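Local coordinates for capsid protein (Bocavirus gorilla/GBoV1/2009, PDB 7LNK) that forms, as 60 copies, the T=1 icosahedral capsid that encloses the genome of this parvovirus, at residues G177-E181 with D294-I298; E166-L170 with E181-L185. One frame throughout, in Å; residues are numbered along the deposited sequence.

Interaction 1 (G177-E181 with D294-I298); sequences GTATE and DGVYI
Two hydrogen bonds join E181 and T178 to the backbone of the loop 294-298. In one, the backbone N of Y297 donates to OE2 of E181 at 3.0 Å, with an N-H...O angle of 151°. The N-H meets the carboxylate from above its plane rather than within it. The E181 chain runs extended beyond CG, and this carries the carboxylate from the helix out to the Y297 amide. In the other bond, the hydroxyl OG1 of T178 donates to the carbonyl O of G295, also at 3.0 Å. That donor is tilted 20° from the carbonyl plane. T178 is also the N-cap of helix 179-186. Its OG1 accepts from E181 N at 3.2 Å, in a nearly straight capping bond. With chi1 at 60°, OG1 lies between the backbone N and the carbonyl carbon and can serve both partners. One hydroxyl therefore caps the helix and ties it to the loop. A third link is weak: OG1 of T180 donates to the carbonyl O of D294 at 3.5 Å.

Packing fills in around these bonds. CG2 of V296 lies 3.5 Å from CG of E181, and the two side chains cross at about a right angle. CB and CG2 of T180 lie beside the G295 and D294 backbone. G295 has no side chain here, and T180 OG1 sits 3.5 Å from its CA. The CG2 methyl of T178 approaches CB of Y297, whose side chain touches D171; its end leads away from the helix segment.

The contact is near the surface of the chain. L346 of a second subunit packs on T180, and P344 of the same subunit on D294. The contact joins the first turn of helix 179-186 to the loop between strands 287-291 and 306-308.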
loop_
_atom_site.group_PDB
_atom_site.type_symbol
_atom_site.label_atom_id
_atom_site.label_comp_id
_atom_site.label_asym_id
_atom_site.label_seq_id
_atom_site.Cartn_x
_atom_site.Cartn_y
_atom_site.Cartn_z
ATOM N N GLY A 177 -72.691 -94.442 -38.607
ATOM C CA GLY A 177 -71.360 -94.679 -38.094
ATOM C C GLY A 177 -71.361 -95.037 -36.624
ATOM O O GLY A 177 -72.360 -94.924 -35.916
ATOM N N THR A 178 -70.201 -95.482 -36.158
ATOM C CA THR A 178 -70.067 -95.825 -34.757
ATOM C C THR A 178 -69.944 -94.558 -33.919
ATOM O O THR A 178 -69.882 -93.443 -34.434
ATOM C CB THR A 178 -68.855 -96.726 -34.536
ATOM O OG1 THR A 178 -67.670 -96.045 -34.958
ATOM C CG2 THR A 178 -68.992 -97.996 -35.338
ATOM N N ALA A 179 -69.882 -94.743 -32.603
ATOM C CA ALA A 179 -69.759 -93.594 -31.719
ATOM C C ALA A 179 -68.364 -93.000 -31.799
ATOM O O ALA A 179 -68.181 -91.792 -31.624
ATOM C CB ALA A 179 -70.092 -93.996 -30.285
ATOM N N THR A 180 -67.366 -93.838 -32.071
ATOM C CA THR A 180 -65.997 -93.352 -32.138
ATOM C C THR A 180 -65.729 -92.647 -33.456
ATOM O O THR A 180 -65.064 -91.607 -33.486
ATOM C CB THR A 180 -65.027 -94.510 -31.934
ATOM O OG1 THR A 180 -65.260 -95.093 -30.650
ATOM C CG2 THR A 180 -63.596 -94.023 -31.999
ATOM N N GLU A 181 -66.243 -93.189 -34.561
ATOM C CA GLU A 181 -66.054 -92.518 -35.841
ATOM C C GLU A 181 -66.763 -91.174 -35.874
ATOM O O GLU A 181 -66.222 -90.201 -36.406
ATOM C CB GLU A 181 -66.533 -93.393 -36.993
ATOM C CG GLU A 181 -65.672 -94.597 -37.256
ATOM C CD GLU A 181 -66.147 -95.383 -38.446
ATOM O OE1 GLU A 181 -67.277 -95.136 -38.903
ATOM O OE2 GLU A 181 -65.371 -96.211 -38.962
ATOM N N ASP A 294 -59.655 -97.576 -30.920
ATOM C CA ASP A 294 -60.634 -98.604 -30.618
ATOM C C ASP A 294 -62.040 -98.033 -30.736
ATOM O O ASP A 294 -62.335 -96.954 -30.219
ATOM C CB ASP A 294 -60.395 -99.163 -29.220
ATOM C CG ASP A 294 -61.337 -100.288 -28.879
ATOM O OD1 ASP A 294 -61.246 -101.349 -29.526
ATOM O OD2 ASP A 294 -62.165 -100.117 -27.963
ATOM N N GLY A 295 -62.909 -98.761 -31.426
ATOM C CA GLY A 295 -64.260 -98.329 -31.670
ATOM C C GLY A 295 -64.526 -97.887 -33.090
ATOM O O GLY A 295 -65.688 -97.703 -33.461
ATOM N N VAL A 296 -63.479 -97.696 -33.887
ATOM C CA VAL A 296 -63.657 -97.392 -35.295
ATOM C C VAL A 296 -64.078 -98.664 -36.022
ATOM O O VAL A 296 -63.863 -99.781 -35.540
ATOM C CB VAL A 296 -62.353 -96.814 -35.876
ATOM C CG1 VAL A 296 -61.264 -97.863 -35.872
ATOM C CG2 VAL A 296 -62.561 -96.267 -37.263
ATOM N N TYR A 297 -64.706 -98.501 -37.180
ATOM C CA TYR A 297 -65.046 -99.626 -38.035
ATOM C C TYR A 297 -64.182 -99.570 -39.285
ATOM O O TYR A 297 -64.177 -98.561 -39.996
ATOM C CB TYR A 297 -66.524 -99.616 -38.410
ATOM C CG TYR A 297 -66.886 -100.750 -39.328
ATOM C CD1 TYR A 297 -67.072 -102.027 -38.833
ATOM C CD2 TYR A 297 -67.010 -100.553 -40.690
ATOM C CE1 TYR A 297 -67.389 -103.069 -39.664
ATOM C CE2 TYR A 297 -67.326 -101.589 -41.528
ATOM C CZ TYR A 297 -67.515 -102.846 -41.011
ATOM O OH TYR A 297 -67.833 -103.887 -41.848
ATOM N N ILE A 298 -63.459 -100.648 -39.555
ATOM C CA ILE A 298 -62.568 -100.733 -40.702
ATOM C C ILE A 298 -63.030 -101.884 -41.575
ATOM O O ILE A 298 -62.949 -103.052 -41.178
ATOM C CB ILE A 298 -61.109 -100.914 -40.271
ATOM C CG1 ILE A 298 -60.619 -99.658 -39.561
ATOM C CG2 ILE A 298 -60.241 -101.231 -41.463
ATOM C CD1 ILE A 298 -59.303 -99.825 -38.912
#

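Interaction 2 (E166-L170 with E181-L185)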
loop_
_atom_site.group_PDB
_atom_site.type_symbol
_atom_site.label_atom_id
_atom_site.label_comp_id
_atom_site.label_asym_id
_atom_site.label_seq_id
_atom_site.Cartn_x
_atom_site.Cartn_y
_atom_site.Cartn_z
ATOM N N GLU A 166 -60.937 -93.442 -43.416
ATOM C CA GLU A 166 -61.560 -94.691 -42.991
ATOM C C GLU A 166 -61.967 -94.629 -41.525
ATOM O O GLU A 166 -62.872 -95.349 -41.088
ATOM C CB GLU A 166 -60.617 -95.867 -43.243
ATOM C CG GLU A 166 -61.222 -97.226 -42.933
ATOM C CD GLU A 166 -62.367 -97.594 -43.863
ATOM O OE1 GLU A 166 -62.512 -96.962 -44.926
ATOM O OE2 GLU A 166 -63.145 -98.505 -43.523
ATOM N N LEU A 167 -61.316 -93.762 -40.754
ATOM C CA LEU A 167 -61.735 -93.519 -39.382
ATOM C C LEU A 167 -62.966 -92.627 -39.321
ATOM O O LEU A 167 -63.729 -92.683 -38.356
ATOM C CB LEU A 167 -60.587 -92.893 -38.599
ATOM C CG LEU A 167 -59.616 -93.785 -37.836
ATOM C CD1 LEU A 167 -58.893 -94.757 -38.724
ATOM C CD2 LEU A 167 -58.620 -92.877 -37.167
ATOM N N ALA A 168 -63.130 -91.744 -40.295
ATOM C CA ALA A 168 -64.244 -90.805 -40.324
ATOM C C ALA A 168 -65.383 -91.229 -41.245
ATOM O O ALA A 168 -66.346 -90.485 -41.404
ATOM C CB ALA A 168 -63.756 -89.421 -40.729
ATOM N N ASP A 169 -65.287 -92.379 -41.900
ATOM C CA ASP A 169 -66.165 -92.576 -43.047
ATOM C C ASP A 169 -67.568 -93.047 -42.685
ATOM O O ASP A 169 -68.394 -93.183 -43.591
ATOM C CB ASP A 169 -65.534 -93.546 -44.048
ATOM C CG ASP A 169 -65.242 -94.894 -43.457
ATOM O OD1 ASP A 169 -65.394 -95.069 -42.231
ATOM O OD2 ASP A 169 -64.871 -95.797 -44.231
ATOM N N LEU A 170 -67.867 -93.276 -41.407
ATOM C CA LEU A 170 -69.220 -93.630 -40.974
ATOM C C LEU A 170 -69.754 -94.843 -41.724
ATOM O O LEU A 170 -70.865 -94.844 -42.256
ATOM C CB LEU A 170 -70.169 -92.440 -41.102
ATOM C CG LEU A 170 -70.134 -91.344 -40.031
ATOM C CD1 LEU A 170 -68.771 -91.015 -39.466
ATOM C CD2 LEU A 170 -70.888 -90.109 -40.491
ATOM N N GLU A 181 -66.243 -93.189 -34.561
ATOM C CA GLU A 181 -66.054 -92.518 -35.841
ATOM C C GLU A 181 -66.763 -91.174 -35.874
ATOM O O GLU A 181 -66.222 -90.201 -36.406
ATOM C CB GLU A 181 -66.533 -93.393 -36.993
ATOM C CG GLU A 181 -65.672 -94.597 -37.256
ATOM C CD GLU A 181 -66.147 -95.383 -38.446
ATOM O OE1 GLU A 181 -67.277 -95.136 -38.903
ATOM O OE2 GLU A 181 -65.371 -96.211 -38.962
ATOM N N LYS A 182 -67.975 -91.102 -35.326
ATOM C CA LYS A 182 -68.671 -89.822 -35.285
ATOM C C LYS A 182 -67.922 -88.820 -34.425
ATOM O O LYS A 182 -67.867 -87.633 -34.755
ATOM C CB LYS A 182 -70.098 -90.009 -34.782
ATOM C CG LYS A 182 -70.997 -90.703 -35.771
ATOM C CD LYS A 182 -72.440 -90.655 -35.333
ATOM C CE LYS A 182 -72.644 -91.458 -34.076
ATOM N NZ LYS A 182 -74.074 -91.519 -33.698
ATOM N N ALA A 183 -67.324 -89.283 -33.331
ATOM C CA ALA A 183 -66.548 -88.393 -32.479
ATOM C C ALA A 183 -65.317 -87.880 -33.207
ATOM O O ALA A 183 -64.813 -86.794 -32.913
ATOM C CB ALA A 183 -66.152 -89.116 -31.196
ATOM N N ILE A 184 -64.813 -88.653 -34.164
ATOM C CA ILE A 184 -63.642 -88.216 -34.910
ATOM C C ILE A 184 -64.035 -87.209 -35.985
ATOM O O ILE A 184 -63.246 -86.328 -36.334
ATOM C CB ILE A 184 -62.891 -89.433 -35.477
ATOM C CG1 ILE A 184 -62.342 -90.270 -34.332
ATOM C CG2 ILE A 184 -61.712 -89.014 -36.303
ATOM C CD1 ILE A 184 -61.773 -91.584 -34.767
ATOM N N LEU A 185 -65.259 -87.298 -36.516
ATOM C CA LEU A 185 -65.743 -86.206 -37.360
ATOM C C LEU A 185 -66.145 -84.991 -36.550
ATOM O O LEU A 185 -65.827 -83.862 -36.935
ATOM C CB LEU A 185 -66.918 -86.612 -38.237
ATOM C CG LEU A 185 -66.708 -87.426 -39.492
ATOM C CD1 LEU A 185 -68.050 -87.689 -40.075
ATOM C CD2 LEU A 185 -65.901 -86.584 -40.443
#
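The carbonyl O of L167 rests against the aliphatic part of E181, with E181 CA 3.4 Å away in a C-H...O contact. This is where the weakly bonded helix 165-168 and helix 179-186 pack together in a loop excursion from the parvovirus jelly-roll barrel. L170 leaves the helical conformation just after the first, with positive phi (55°). Beyond CG, E181 reaches an acidic patch. Its OE2 lies 3.5 Å from OD1 of D169, and the two carboxylate planes are 63° apart. D169 CB points away, but chi1 (59°) sets CG between the backbone N and carbonyl carbon and brings the carboxylate round to E181. One of these acids may therefore hold a proton more tightly. OE2 of E181 also accepts from Y297 N, and OE1 takes a weak bond from D171 N.

The remaining side-chain contacts are apolar. CB of A168 packs on CD2 of L185 at 3.6 Å, and CD2 of L167 meets CD1 of I184 at 4.2 Å. I472 of a third subunit packs on L170 and L185. NH1 of R460 of a second subunit donates a hydrogen bond to L185 O. L170 and L185 reach toward each other tip to tip, CD1 to CD1 at 3.5 Å.

The centres of the two interactions are about 6 Å apart, and both use helix 179-186. Along the chain, 166-170 comes first, then 177-185, and 294-298 more than 100 residues later. E181 belongs to both contacts. The two also touch directly, where CG2 of V296 packs on CA of L167 at 3.6 Å. The first two segments lie between strands 123-128 and 199-201. The loop segment 294-298 falls between strands 207-223 and 415-420. By the pairing of these strands, they probably correspond to the EF and GH loops of the jelly roll. Interaction 2 folds one loop on itself, and interaction 1 fastens it to the other. Both touch a second subunit, so the cluster forms part of a capsid interface.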